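PDB 3TL4: glutamine--tRNA ligase from Saccharomyces cerevisiae, which attaches glutamine to tRNA(Gln) at the expense of ATP, the chain here being its appended, all-helical N-terminal tRNA-binding domain. Local coordinates for residues A[77-82]-A[102-107]; A[84-89]-A[157-162]; A[120-125]-A[167-172]; A[124-129]-A[150-155]. One frame throughout, in Å; residues are numbered along the deposited sequence.

Interaction 1: A[77-82]-A[102-107]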
loop_
_atom_site.group_PDB
_atom_site.type_symbol
_atom_site.label_atom_id
_atom_site.label_comp_id
_atom_site.label_asym_id
_atom_site.label_seq_id
_atom_site.Cartn_x
_atom_site.Cartn_y
_atom_site.Cartn_z
ATOM N N ILE A 77 -11.059 -4.254 -3.144
ATOM C CA ILE A 77 -10.983 -2.824 -2.898
ATOM C C ILE A 77 -12.319 -2.345 -2.337
ATOM O O ILE A 77 -12.377 -1.846 -1.214
ATOM C CB ILE A 77 -10.606 -2.029 -4.179
ATOM C CG1 ILE A 77 -9.151 -2.297 -4.565
ATOM C CG2 ILE A 77 -10.823 -0.545 -3.974
ATOM C CD1 ILE A 77 -8.796 -1.968 -6.020
ATOM N N ILE A 78 -13.400 -2.514 -3.100
ATOM C CA ILE A 78 -14.664 -1.917 -2.686
ATOM C C ILE A 78 -15.205 -2.481 -1.374
ATOM O O ILE A 78 -15.921 -1.786 -0.657
ATOM C CB ILE A 78 -15.753 -1.911 -3.789
ATOM C CG1 ILE A 78 -16.222 -3.324 -4.121
ATOM C CG2 ILE A 78 -15.256 -1.169 -5.017
ATOM C CD1 ILE A 78 -17.565 -3.355 -4.828
ATOM N N ASN A 79 -14.845 -3.712 -1.033
ATOM C CA ASN A 79 -15.269 -4.250 0.263
ATOM C C ASN A 79 -14.304 -3.990 1.433
ATOM O O ASN A 79 -14.557 -4.426 2.539
ATOM C CB ASN A 79 -15.668 -5.735 0.168
ATOM C CG ASN A 79 -14.511 -6.661 0.392
ATOM O OD1 ASN A 79 -13.360 -6.243 0.349
ATOM N ND2 ASN A 79 -14.803 -7.936 0.628
ATOM N N GLY A 80 -13.203 -3.283 1.194
ATOM C CA GLY A 80 -12.333 -2.857 2.285
ATOM C C GLY A 80 -11.267 -3.866 2.692
ATOM O O GLY A 80 -10.536 -3.652 3.656
ATOM N N ASP A 81 -11.177 -4.973 1.958
ATOM C CA ASP A 81 -10.130 -5.960 2.193
ATOM C C ASP A 81 -8.753 -5.410 1.792
ATOM O O ASP A 81 -7.780 -5.528 2.539
ATOM C CB ASP A 81 -10.437 -7.256 1.438
ATOM C CG ASP A 81 -11.592 -8.054 2.066
ATOM O OD1 ASP A 81 -11.939 -7.809 3.254
ATOM O OD2 ASP A 81 -12.145 -8.940 1.371
ATOM N N LEU A 82 -8.690 -4.794 0.618
ATOM C CA LEU A 82 -7.452 -4.222 0.105
ATOM C C LEU A 82 -7.459 -2.718 0.332
ATOM O O LEU A 82 -8.114 -1.980 -0.410
ATOM C CB LEU A 82 -7.322 -4.519 -1.387
ATOM C CG LEU A 82 -7.421 -5.994 -1.786
ATOM C CD1 LEU A 82 -7.379 -6.133 -3.291
ATOM C CD2 LEU A 82 -6.299 -6.812 -1.148
ATOM N N SER A 102 -7.046 -18.227 -9.816
ATOM C CA SER A 102 -7.077 -17.304 -8.684
ATOM C C SER A 102 -8.406 -17.419 -7.943
ATOM O O SER A 102 -9.469 -17.503 -8.565
ATOM C CB SER A 102 -6.926 -15.855 -9.166
ATOM O OG SER A 102 -5.670 -15.627 -9.758
ATOM N N THR A 103 -8.346 -17.405 -6.618
ATOM C CA THR A 103 -9.552 -17.281 -5.808
ATOM C C THR A 103 -9.405 -16.135 -4.830
ATOM O O THR A 103 -8.292 -15.667 -4.569
ATOM C CB THR A 103 -9.847 -18.540 -4.991
ATOM O OG1 THR A 103 -8.753 -18.780 -4.105
ATOM C CG2 THR A 103 -10.066 -19.755 -5.910
ATOM N N LYS A 104 -10.538 -15.702 -4.287
ATOM C CA LYS A 104 -10.567 -14.666 -3.267
ATOM C C LYS A 104 -9.596 -14.990 -2.136
ATOM O O LYS A 104 -8.760 -14.157 -1.793
ATOM C CB LYS A 104 -11.997 -14.492 -2.727
ATOM C CG LYS A 104 -12.162 -13.447 -1.614
ATOM C CD LYS A 104 -13.617 -13.332 -1.148
ATOM C CE LYS A 104 -13.787 -12.212 -0.116
ATOM N NZ LYS A 104 -15.137 -12.177 0.539
HETATM N N MSE A 105 -9.688 -16.194 -1.567
HETATM C CA MSE A 105 -8.857 -16.546 -0.403
HETATM C C MSE A 105 -7.384 -16.580 -0.742
HETATM O O MSE A 105 -6.549 -16.209 0.084
HETATM C CB MSE A 105 -9.198 -17.917 0.177
HETATM C CG MSE A 105 -10.652 -18.308 0.173
HETATM SE SE MSE A 105 -10.795 -20.147 0.783
HETATM C CE MSE A 105 -9.898 -19.898 2.491
ATOM N N GLY A 106 -7.060 -17.074 -1.935
ATOM C CA GLY A 106 -5.673 -17.117 -2.365
ATOM C C GLY A 106 -5.113 -15.712 -2.471
ATOM O O GLY A 106 -4.031 -15.407 -1.972
HETATM N N MSE A 107 -5.867 -14.841 -3.122
HETATM C CA MSE A 107 -5.462 -13.454 -3.249
HETATM C C MSE A 107 -5.327 -12.787 -1.874
HETATM O O MSE A 107 -4.297 -12.214 -1.559
HETATM C CB MSE A 107 -6.479 -12.704 -4.089
HETATM C CG MSE A 107 -6.047 -11.306 -4.449
HETATM SE SE MSE A 107 -7.585 -10.229 -4.993
HETATM C CE MSE A 107 -8.559 -10.166 -3.314
#
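K104 and M107 are the residues of 102-107 that meet the turn at 79-82, one at the surface and one inside. T103 just ahead of them starts the helix as its N-cap, its OG1 accepting from G106 N. K104 leaves the first turn fully extended (chi1 179°) and crosses the D81 side chain at about a right angle. Its CE comes to 4.0 Å from D81 OD2, whereas K104 NZ stays 4.5 Å from it, too far for a salt bridge. That carboxylate is already engaged: N79 ND2 donates to D81 OD2 at 2.9 Å from above the carboxylate plane, while N79 OD1 accepts from D81 N in an Asx turn that spans G80, the residue of the Schellman motif. Were D81 an alanine, N79 ND2 would probably lose its acceptor and K104 the carboxylate near its amine. One turn further on, selenomethionine M107 puts its CE 4.2 Å from L82 CD1, and both side chains also touch A91 of helix 85-98 and I73 of helix 70-78. The chemistry is therefore split: at most a loose attraction between charges at the surface, and apolar packing beneath it through shared neighbours.

Interaction 2: A[84-89]-A[157-162]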
loop_
_atom_site.group_PDB
_atom_site.type_symbol
_atom_site.label_atom_id
_atom_site.label_comp_id
_atom_site.label_asym_id
_atom_site.label_seq_id
_atom_site.Cartn_x
_atom_site.Cartn_y
_atom_site.Cartn_z
ATOM N N THR A 84 -4.528 -0.615 0.821
ATOM C CA THR A 84 -3.372 0.188 0.396
ATOM C C THR A 84 -2.941 -0.110 -1.040
ATOM O O THR A 84 -3.315 -1.141 -1.609
ATOM C CB THR A 84 -2.159 0.007 1.350
ATOM O OG1 THR A 84 -1.721 -1.352 1.313
ATOM C CG2 THR A 84 -2.537 0.351 2.778
ATOM N N SER A 85 -2.167 0.809 -1.615
ATOM C CA SER A 85 -1.577 0.622 -2.937
ATOM C C SER A 85 -0.723 -0.621 -2.933
ATOM O O SER A 85 -0.627 -1.333 -3.937
ATOM C CB SER A 85 -0.686 1.803 -3.304
ATOM O OG SER A 85 -1.443 2.986 -3.399
ATOM N N LEU A 86 -0.084 -0.849 -1.791
ATOM C CA LEU A 86 0.773 -2.003 -1.574
ATOM C C LEU A 86 -0.019 -3.313 -1.649
ATOM O O LEU A 86 0.426 -4.264 -2.277
ATOM C CB LEU A 86 1.475 -1.870 -0.224
ATOM C CG LEU A 86 2.655 -2.805 0.010
ATOM C CD1 LEU A 86 3.806 -2.404 -0.887
ATOM C CD2 LEU A 86 3.079 -2.785 1.468
ATOM N N GLN A 87 -1.191 -3.357 -1.022
ATOM C CA GLN A 87 -2.047 -4.551 -1.082
ATOM C C GLN A 87 -2.607 -4.748 -2.476
ATOM O O GLN A 87 -2.764 -5.883 -2.938
ATOM C CB GLN A 87 -3.216 -4.459 -0.100
ATOM C CG GLN A 87 -2.828 -4.581 1.368
ATOM C CD GLN A 87 -4.043 -4.673 2.265
ATOM O OE1 GLN A 87 -4.631 -3.663 2.635
ATOM N NE2 GLN A 87 -4.425 -5.890 2.616
ATOM N N VAL A 88 -2.918 -3.644 -3.145
ATOM C CA VAL A 88 -3.463 -3.730 -4.496
ATOM C C VAL A 88 -2.405 -4.234 -5.476
ATOM O O VAL A 88 -2.699 -5.030 -6.367
ATOM C CB VAL A 88 -4.055 -2.399 -4.972
ATOM C CG1 VAL A 88 -4.557 -2.524 -6.408
ATOM C CG2 VAL A 88 -5.184 -1.981 -4.046
ATOM N N ASP A 89 -1.175 -3.770 -5.308
ATOM C CA ASP A 89 -0.078 -4.245 -6.146
ATOM C C ASP A 89 0.157 -5.749 -5.932
ATOM O O ASP A 89 0.304 -6.505 -6.891
ATOM C CB ASP A 89 1.202 -3.432 -5.895
ATOM C CG ASP A 89 2.374 -3.897 -6.759
ATOM O OD1 ASP A 89 2.424 -3.543 -7.958
ATOM O OD2 ASP A 89 3.246 -4.620 -6.236
ATOM N N GLU A 157 8.652 -8.898 8.246
ATOM C CA GLU A 157 7.564 -8.993 9.215
ATOM C C GLU A 157 6.733 -7.713 9.244
ATOM O O GLU A 157 5.584 -7.730 9.687
ATOM C CB GLU A 157 8.098 -9.290 10.619
ATOM C CG GLU A 157 8.750 -10.650 10.783
ATOM C CD GLU A 157 10.201 -10.673 10.324
ATOM O OE1 GLU A 157 10.727 -9.609 9.915
ATOM O OE2 GLU A 157 10.810 -11.765 10.371
ATOM N N LEU A 158 7.315 -6.613 8.764
ATOM C CA LEU A 158 6.648 -5.303 8.778
ATOM C C LEU A 158 6.124 -4.859 7.412
ATOM O O LEU A 158 5.705 -3.715 7.246
ATOM C CB LEU A 158 7.582 -4.225 9.345
ATOM C CG LEU A 158 8.022 -4.524 10.777
ATOM C CD1 LEU A 158 8.867 -3.386 11.330
ATOM C CD2 LEU A 158 6.788 -4.773 11.629
ATOM N N LYS A 159 6.158 -5.757 6.441
ATOM C CA LYS A 159 5.664 -5.450 5.103
ATOM C C LYS A 159 4.286 -4.797 5.117
ATOM O O LYS A 159 4.046 -3.822 4.409
ATOM C CB LYS A 159 5.602 -6.722 4.259
ATOM C CG LYS A 159 5.029 -6.495 2.865
ATOM C CD LYS A 159 5.022 -7.779 2.050
ATOM C CE LYS A 159 4.836 -7.481 0.564
ATOM N NZ LYS A 159 4.653 -8.719 -0.243
ATOM N N TRP A 160 3.384 -5.341 5.927
ATOM C CA TRP A 160 1.996 -4.878 5.947
ATOM C C TRP A 160 1.692 -3.873 7.053
ATOM O O TRP A 160 0.556 -3.424 7.187
ATOM C CB TRP A 160 1.044 -6.069 6.047
ATOM C CG TRP A 160 1.234 -7.058 4.936
ATOM C CD1 TRP A 160 1.620 -8.362 5.051
ATOM C CD2 TRP A 160 1.070 -6.811 3.534
ATOM N NE1 TRP A 160 1.688 -8.949 3.813
ATOM C CE2 TRP A 160 1.359 -8.018 2.863
ATOM C CE3 TRP A 160 0.702 -5.689 2.781
ATOM C CZ2 TRP A 160 1.296 -8.133 1.473
ATOM C CZ3 TRP A 160 0.635 -5.806 1.408
ATOM C CH2 TRP A 160 0.929 -7.022 0.766
ATOM N N ALA A 161 2.705 -3.523 7.840
ATOM C CA ALA A 161 2.541 -2.548 8.923
ATOM C C ALA A 161 2.431 -1.116 8.390
ATOM O O ALA A 161 2.952 -0.799 7.315
ATOM C CB ALA A 161 3.706 -2.663 9.950
ATOM N N ASP A 162 1.739 -0.263 9.145
ATOM C CA ASP A 162 1.654 1.164 8.835
ATOM C C ASP A 162 2.984 1.826 9.172
ATOM O O ASP A 162 3.385 1.853 10.325
ATOM C CB ASP A 162 0.505 1.808 9.626
ATOM C CG ASP A 162 0.426 3.322 9.449
ATOM O OD1 ASP A 162 1.114 3.881 8.564
ATOM O OD2 ASP A 162 -0.346 3.951 10.206
#
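W160 lies obliquely against L86 and Q87 on the first turn of helix 85-98, presenting the six-membered part of its indole to both. W160 CZ3 is 3.7 Å from Q87 CG and 3.9 Å from L86 CG, and the backbone carbon of L86 sits at the ring's edge, in its plane. One face of the indole belongs to its own neighbour, K159, whose CG stands 3.9 Å above the ring centre, so that the lysine's aliphatic chain runs over the aromatic surface. L86 swings its CG anti to the backbone N (chi1 -166°), which carries CD2 past the ring to within 3.3 Å of K159 O; the leucine thus touches both the backbone and the ring of the opposing turn. Q87 offers only its methylene part to W160. Its amide, inclined at 58° to the indole plane, is held elsewhere, NE2 donating to S111 O and OE1 accepting from K83 N, which should hold steady the chain whose CG the tryptophan meets. Both backbones are locally ordered: T84 OG1 caps the helix by accepting from Q87 N at 3.1 Å, and W160 occupies the third position of a type I beta turn from L158 to A161. A turn of the 157-162 loop thus packs on the capped N-terminus of helix 85-98, close to the centre of the chain, and joins the two helical lobes of this appended domain.

Interaction 3: A[120-125]-A[167-172]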
loop_
_atom_site.group_PDB
_atom_site.type_symbol
_atom_site.label_atom_id
_atom_site.label_comp_id
_atom_site.label_asym_id
_atom_site.label_seq_id
_atom_site.Cartn_x
_atom_site.Cartn_y
_atom_site.Cartn_z
ATOM N N ASP A 120 2.441 -2.439 19.270
ATOM C CA ASP A 120 3.196 -3.303 20.164
ATOM C C ASP A 120 4.059 -4.303 19.392
ATOM O O ASP A 120 5.170 -4.635 19.794
ATOM C CB ASP A 120 2.232 -4.033 21.081
ATOM C CG ASP A 120 2.860 -4.414 22.384
ATOM O OD1 ASP A 120 2.925 -3.540 23.272
ATOM O OD2 ASP A 120 3.289 -5.581 22.522
ATOM N N GLN A 121 3.545 -4.785 18.268
ATOM C CA GLN A 121 4.331 -5.695 17.443
ATOM C C GLN A 121 5.473 -4.960 16.722
ATOM O O GLN A 121 6.602 -5.452 16.692
ATOM C CB GLN A 121 3.453 -6.446 16.442
ATOM C CG GLN A 121 2.207 -7.091 17.048
ATOM C CD GLN A 121 1.381 -7.818 15.995
ATOM O OE1 GLN A 121 1.737 -8.914 15.566
ATOM N NE2 GLN A 121 0.283 -7.207 15.570
ATOM N N VAL A 122 5.192 -3.789 16.144
ATOM C CA VAL A 122 6.261 -2.974 15.551
ATOM C C VAL A 122 7.391 -2.841 16.576
ATOM O O VAL A 122 8.555 -3.090 16.274
ATOM C CB VAL A 122 5.760 -1.563 15.094
ATOM C CG1 VAL A 122 6.912 -0.715 14.581
ATOM C CG2 VAL A 122 4.676 -1.676 14.019
ATOM N N ARG A 123 7.022 -2.485 17.802
ATOM C CA ARG A 123 7.970 -2.295 18.899
ATOM C C ARG A 123 8.800 -3.557 19.178
ATOM O O ARG A 123 10.003 -3.485 19.375
ATOM C CB ARG A 123 7.211 -1.844 20.156
ATOM C CG ARG A 123 8.067 -1.599 21.391
ATOM C CD ARG A 123 7.359 -0.648 22.388
ATOM N NE ARG A 123 7.942 0.687 22.309
ATOM C CZ ARG A 123 7.259 1.796 22.069
ATOM N NH1 ARG A 123 5.947 1.750 21.905
ATOM N NH2 ARG A 123 7.894 2.953 22.015
ATOM N N ASN A 124 8.155 -4.715 19.200
ATOM C CA ASN A 124 8.887 -5.965 19.356
ATOM C C ASN A 124 9.940 -6.129 18.271
ATOM O O ASN A 124 11.091 -6.432 18.566
ATOM C CB ASN A 124 7.941 -7.177 19.349
ATOM C CG ASN A 124 7.044 -7.231 20.583
ATOM O OD1 ASN A 124 7.373 -6.662 21.631
ATOM N ND2 ASN A 124 5.902 -7.919 20.464
ATOM N N TYR A 125 9.537 -5.944 17.015
ATOM C CA TYR A 125 10.457 -6.115 15.887
ATOM C C TYR A 125 11.615 -5.129 15.914
ATOM O O TYR A 125 12.753 -5.508 15.658
ATOM C CB TYR A 125 9.711 -6.082 14.551
ATOM C CG TYR A 125 8.966 -7.365 14.314
ATOM C CD1 TYR A 125 9.656 -8.560 14.133
ATOM C CD2 TYR A 125 7.586 -7.398 14.299
ATOM C CE1 TYR A 125 8.994 -9.752 13.939
ATOM C CE2 TYR A 125 6.903 -8.594 14.100
ATOM C CZ TYR A 125 7.614 -9.765 13.922
ATOM O OH TYR A 125 6.945 -10.951 13.723
ATOM N N LYS A 167 8.918 5.505 12.876
ATOM C CA LYS A 167 9.888 6.487 13.363
ATOM C C LYS A 167 9.795 6.839 14.855
ATOM O O LYS A 167 10.808 6.868 15.543
ATOM C CB LYS A 167 9.872 7.749 12.509
ATOM C CG LYS A 167 11.187 8.496 12.556
ATOM C CD LYS A 167 12.349 7.565 12.228
ATOM C CE LYS A 167 13.683 8.301 12.245
ATOM N NZ LYS A 167 13.940 8.995 13.543
ATOM N N PRO A 168 8.581 7.114 15.358
ATOM C CA PRO A 168 8.413 7.390 16.791
ATOM C C PRO A 168 8.795 6.201 17.663
ATOM O O PRO A 168 9.375 6.376 18.735
ATOM C CB PRO A 168 6.911 7.662 16.925
ATOM C CG PRO A 168 6.482 8.089 15.556
ATOM C CD PRO A 168 7.329 7.301 14.608
ATOM N N ILE A 169 8.467 4.994 17.225
ATOM C CA ILE A 169 8.797 3.838 18.048
ATOM C C ILE A 169 10.306 3.607 18.089
ATOM O O ILE A 169 10.852 3.217 19.124
ATOM C CB ILE A 169 8.055 2.582 17.605
ATOM C CG1 ILE A 169 6.550 2.751 17.858
ATOM C CG2 ILE A 169 8.596 1.385 18.345
ATOM C CD1 ILE A 169 5.688 1.881 16.952
ATOM N N ILE A 170 10.976 3.879 16.972
ATOM C CA ILE A 170 12.434 3.819 16.922
ATOM C C ILE A 170 13.108 4.855 17.812
ATOM O O ILE A 170 14.028 4.527 18.555
ATOM C CB ILE A 170 12.975 3.989 15.502
ATOM C CG1 ILE A 170 12.617 2.763 14.668
ATOM C CG2 ILE A 170 14.488 4.193 15.545
ATOM C CD1 ILE A 170 12.879 2.925 13.192
ATOM N N ASP A 171 12.665 6.106 17.716
ATOM C CA ASP A 171 13.180 7.161 18.583
ATOM C C ASP A 171 13.066 6.777 20.065
ATOM O O ASP A 171 14.005 6.963 20.833
ATOM C CB ASP A 171 12.474 8.494 18.310
ATOM C CG ASP A 171 12.884 9.118 16.965
ATOM O OD1 ASP A 171 13.923 8.713 16.391
ATOM O OD2 ASP A 171 12.166 10.025 16.484
ATOM N N GLN A 172 11.930 6.218 20.463
ATOM C CA GLN A 172 11.745 5.807 21.848
ATOM C C GLN A 172 12.686 4.673 22.257
ATOM O O GLN A 172 13.277 4.700 23.318
ATOM C CB GLN A 172 10.319 5.345 22.069
ATOM C CG GLN A 172 9.242 6.332 21.693
ATOM C CD GLN A 172 7.867 5.725 21.917
ATOM O OE1 GLN A 172 7.490 5.426 23.052
ATOM N NE2 GLN A 172 7.130 5.501 20.838
#
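R123 reaches across to I169 and Q172 on a side chain that first runs out opposite its own amide nitrogen (chi1 -180°) and then bends at chi3 (-103°), which turns the guanidinium across toward the other helix. I169 is placed to meet it: with CG1 anti to the carbonyl carbon and CG2 anti to the backbone N, its two branches serve different partners. I169 CG2 stands 3.9 Å above the centre of the guanidinium plane and 3.8 Å from R123 CA, so the methyl fills the angle between the arginine's backbone and its charged end. The other branch runs to the neighbouring residue, I169 CD1 lying 3.7 Å from V122 CG1, the two side chains crossing at about a right angle. Q172 comes to the guanidinium from its edge, with CB in the plane and 3.4 Å from R123 NH2; the placing of its amide beside that nitrogen is doubtful in the model. The charge itself is met by acidic residues on both helices, R123 NE bridging to E173 and NH1 to E119, and these two bonds should restrict rotation of the flat group. The axes of the short segments approach to 9.8 Å and cross at -50°, consistent with ridges-into-grooves packing of i±4 ridges. These two helices pair within the C-terminal helical lobe of a tRNA-binding domain whose first family region belongs to the GatB/YqeY clan.

Interaction 4: A[124-129]-A[150-155]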
loop_
_atom_site.group_PDB
_atom_site.type_symbol
_atom_site.label_atom_id
_atom_site.label_comp_id
_atom_site.label_asym_id
_atom_site.label_seq_id
_atom_site.Cartn_x
_atom_site.Cartn_y
_atom_site.Cartn_z
ATOM N N ASN A 124 8.155 -4.715 19.200
ATOM C CA ASN A 124 8.887 -5.965 19.356
ATOM C C ASN A 124 9.940 -6.129 18.271
ATOM O O ASN A 124 11.091 -6.432 18.566
ATOM C CB ASN A 124 7.941 -7.177 19.349
ATOM C CG ASN A 124 7.044 -7.231 20.583
ATOM O OD1 ASN A 124 7.373 -6.662 21.631
ATOM N ND2 ASN A 124 5.902 -7.919 20.464
ATOM N N TYR A 125 9.537 -5.944 17.015
ATOM C CA TYR A 125 10.457 -6.115 15.887
ATOM C C TYR A 125 11.615 -5.129 15.914
ATOM O O TYR A 125 12.753 -5.508 15.658
ATOM C CB TYR A 125 9.711 -6.082 14.551
ATOM C CG TYR A 125 8.966 -7.365 14.314
ATOM C CD1 TYR A 125 9.656 -8.560 14.133
ATOM C CD2 TYR A 125 7.586 -7.398 14.299
ATOM C CE1 TYR A 125 8.994 -9.752 13.939
ATOM C CE2 TYR A 125 6.903 -8.594 14.100
ATOM C CZ TYR A 125 7.614 -9.765 13.922
ATOM O OH TYR A 125 6.945 -10.951 13.723
ATOM N N VAL A 126 11.319 -3.878 16.259
ATOM C CA VAL A 126 12.336 -2.847 16.432
ATOM C C VAL A 126 13.320 -3.214 17.558
ATOM O O VAL A 126 14.540 -3.085 17.404
ATOM C CB VAL A 126 11.682 -1.475 16.751
ATOM C CG1 VAL A 126 12.732 -0.465 17.207
ATOM C CG2 VAL A 126 10.881 -0.960 15.550
HETATM N N MSE A 127 12.786 -3.680 18.684
HETATM C CA MSE A 127 13.616 -4.093 19.821
HETATM C C MSE A 127 14.588 -5.198 19.445
HETATM O O MSE A 127 15.760 -5.156 19.805
HETATM C CB MSE A 127 12.749 -4.582 20.980
HETATM C CG MSE A 127 11.930 -3.499 21.625
HETATM SE SE MSE A 127 10.997 -4.148 23.214
HETATM C CE MSE A 127 12.557 -4.515 24.335
ATOM N N GLN A 128 14.070 -6.182 18.726
ATOM C CA GLN A 128 14.837 -7.320 18.242
ATOM C C GLN A 128 15.976 -6.866 17.338
ATOM O O GLN A 128 17.111 -7.324 17.474
ATOM C CB GLN A 128 13.901 -8.228 17.451
ATOM C CG GLN A 128 14.179 -9.718 17.541
ATOM C CD GLN A 128 13.056 -10.548 16.910
ATOM O OE1 GLN A 128 12.003 -10.759 17.523
ATOM N NE2 GLN A 128 13.274 -11.004 15.677
ATOM N N TYR A 129 15.658 -5.978 16.401
ATOM C CA TYR A 129 16.665 -5.414 15.518
ATOM C C TYR A 129 17.770 -4.707 16.309
ATOM O O TYR A 129 18.963 -4.915 16.055
ATOM C CB TYR A 129 16.039 -4.432 14.514
ATOM C CG TYR A 129 17.080 -3.742 13.658
ATOM C CD1 TYR A 129 17.427 -4.248 12.408
ATOM C CD2 TYR A 129 17.740 -2.615 14.111
ATOM C CE1 TYR A 129 18.389 -3.634 11.624
ATOM C CE2 TYR A 129 18.705 -1.989 13.335
ATOM C CZ TYR A 129 19.021 -2.502 12.090
ATOM O OH TYR A 129 19.974 -1.892 11.316
ATOM N N ALA A 150 15.691 2.798 7.827
ATOM C CA ALA A 150 15.738 2.121 6.528
ATOM C C ALA A 150 15.664 0.600 6.679
ATOM O O ALA A 150 14.996 -0.070 5.895
ATOM C CB ALA A 150 16.995 2.524 5.748
ATOM N N ASP A 151 16.354 0.063 7.686
ATOM C CA ASP A 151 16.426 -1.386 7.882
ATOM C C ASP A 151 15.124 -1.950 8.454
ATOM O O ASP A 151 14.709 -3.053 8.113
ATOM C CB ASP A 151 17.598 -1.761 8.801
ATOM C CG ASP A 151 18.945 -1.530 8.149
ATOM O OD1 ASP A 151 18.955 -1.208 6.945
ATOM O OD2 ASP A 151 19.991 -1.678 8.825
ATOM N N VAL A 152 14.504 -1.185 9.342
ATOM C CA VAL A 152 13.219 -1.541 9.926
ATOM C C VAL A 152 12.098 -1.589 8.868
ATOM O O VAL A 152 11.304 -2.533 8.833
ATOM C CB VAL A 152 12.868 -0.569 11.086
ATOM C CG1 VAL A 152 11.399 -0.675 11.465
ATOM C CG2 VAL A 152 13.765 -0.860 12.293
ATOM N N LYS A 153 12.044 -0.588 7.992
ATOM C CA LYS A 153 11.078 -0.606 6.894
ATOM C C LYS A 153 11.219 -1.876 6.055
ATOM O O LYS A 153 10.230 -2.466 5.632
ATOM C CB LYS A 153 11.243 0.621 5.995
ATOM C CG LYS A 153 10.742 1.908 6.611
ATOM C CD LYS A 153 10.724 3.043 5.595
ATOM C CE LYS A 153 12.128 3.543 5.301
ATOM N NZ LYS A 153 12.124 4.779 4.473
ATOM N N ASN A 154 12.456 -2.293 5.826
ATOM C CA ASN A 154 12.741 -3.451 4.989
ATOM C C ASN A 154 12.498 -4.821 5.678
ATOM O O ASN A 154 12.613 -5.850 5.045
ATOM C CB ASN A 154 14.176 -3.334 4.454
ATOM C CG ASN A 154 14.581 -4.491 3.555
ATOM O OD1 ASN A 154 15.528 -5.227 3.857
ATOM N ND2 ASN A 154 13.875 -4.649 2.436
ATOM N N LEU A 155 12.167 -4.838 6.968
ATOM C CA LEU A 155 11.906 -6.100 7.663
ATOM C C LEU A 155 10.647 -6.719 7.083
ATOM O O LEU A 155 9.612 -6.060 7.028
ATOM C CB LEU A 155 11.686 -5.861 9.159
ATOM C CG LEU A 155 12.885 -5.443 10.004
ATOM C CD1 LEU A 155 12.473 -5.213 11.455
ATOM C CD2 LEU A 155 13.989 -6.505 9.898
#
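V126 and V152 mark the closest backbone approach, their CA atoms 6.7 Å apart. On one side 124-129 is helical throughout; on the other the helix containing 150-153 gives way to a turn in which L155 N donates to V152 O, bringing L155 round to the same face as D151. Between the backbones V126 CG2 meets V152 CG1 at 4.1 Å, the side chains crossing at a slant, and L155 CD1 lies 4.2 Å from Y125 CB. I170 of helix 166-178 packs against V152, so the valine pair belongs to a small three-helix cluster within the C-terminal lobe of the domain. At the far end of the contact, one turn on from Y125, the first torsion of Y129 (175°) points the ring away from its own amide nitrogen, and its hydroxyl donates to the anti lone pair of the aspartate, Y129 OH to D151 OD2 being a short 2.5 Å. The ring and carboxylate planes are 62° apart, and D151 CB also lies 3.5 Å from Y129 CE1. R136 NH2 also hydrogen-bonds to Y129 OH, and its positive charge and the negative carboxylate may together polarise the hydroxyl. A phenylalanine in place of Y129 would probably leave both D151 and R136 without this hydrogen-bonding partner.

How the interactions relate
The four contacts are all only partly buried, yet they divide along the domain. Interaction 1 belongs to one lobe, its L82 and M107 buried and its K104 exposed; interactions 3 and 4 belong to the other, the centres of 1 and 3 being about 29 Å apart. Interaction 2, nearest the middle of the chain, lies between: its Q87 and V88 pack against 77-82, while E157 and L158 rest on Y125. Interactions 3 and 4 both use helix 119-132 and meet through I170 between V126 and V152. Each combines buried aliphatic packing with a polar group bonded to charged partners, R123 with glutamates and Y129 with D151 and R136, whereas interaction 2 relies on one aromatic ring and interaction 1 on looser touches.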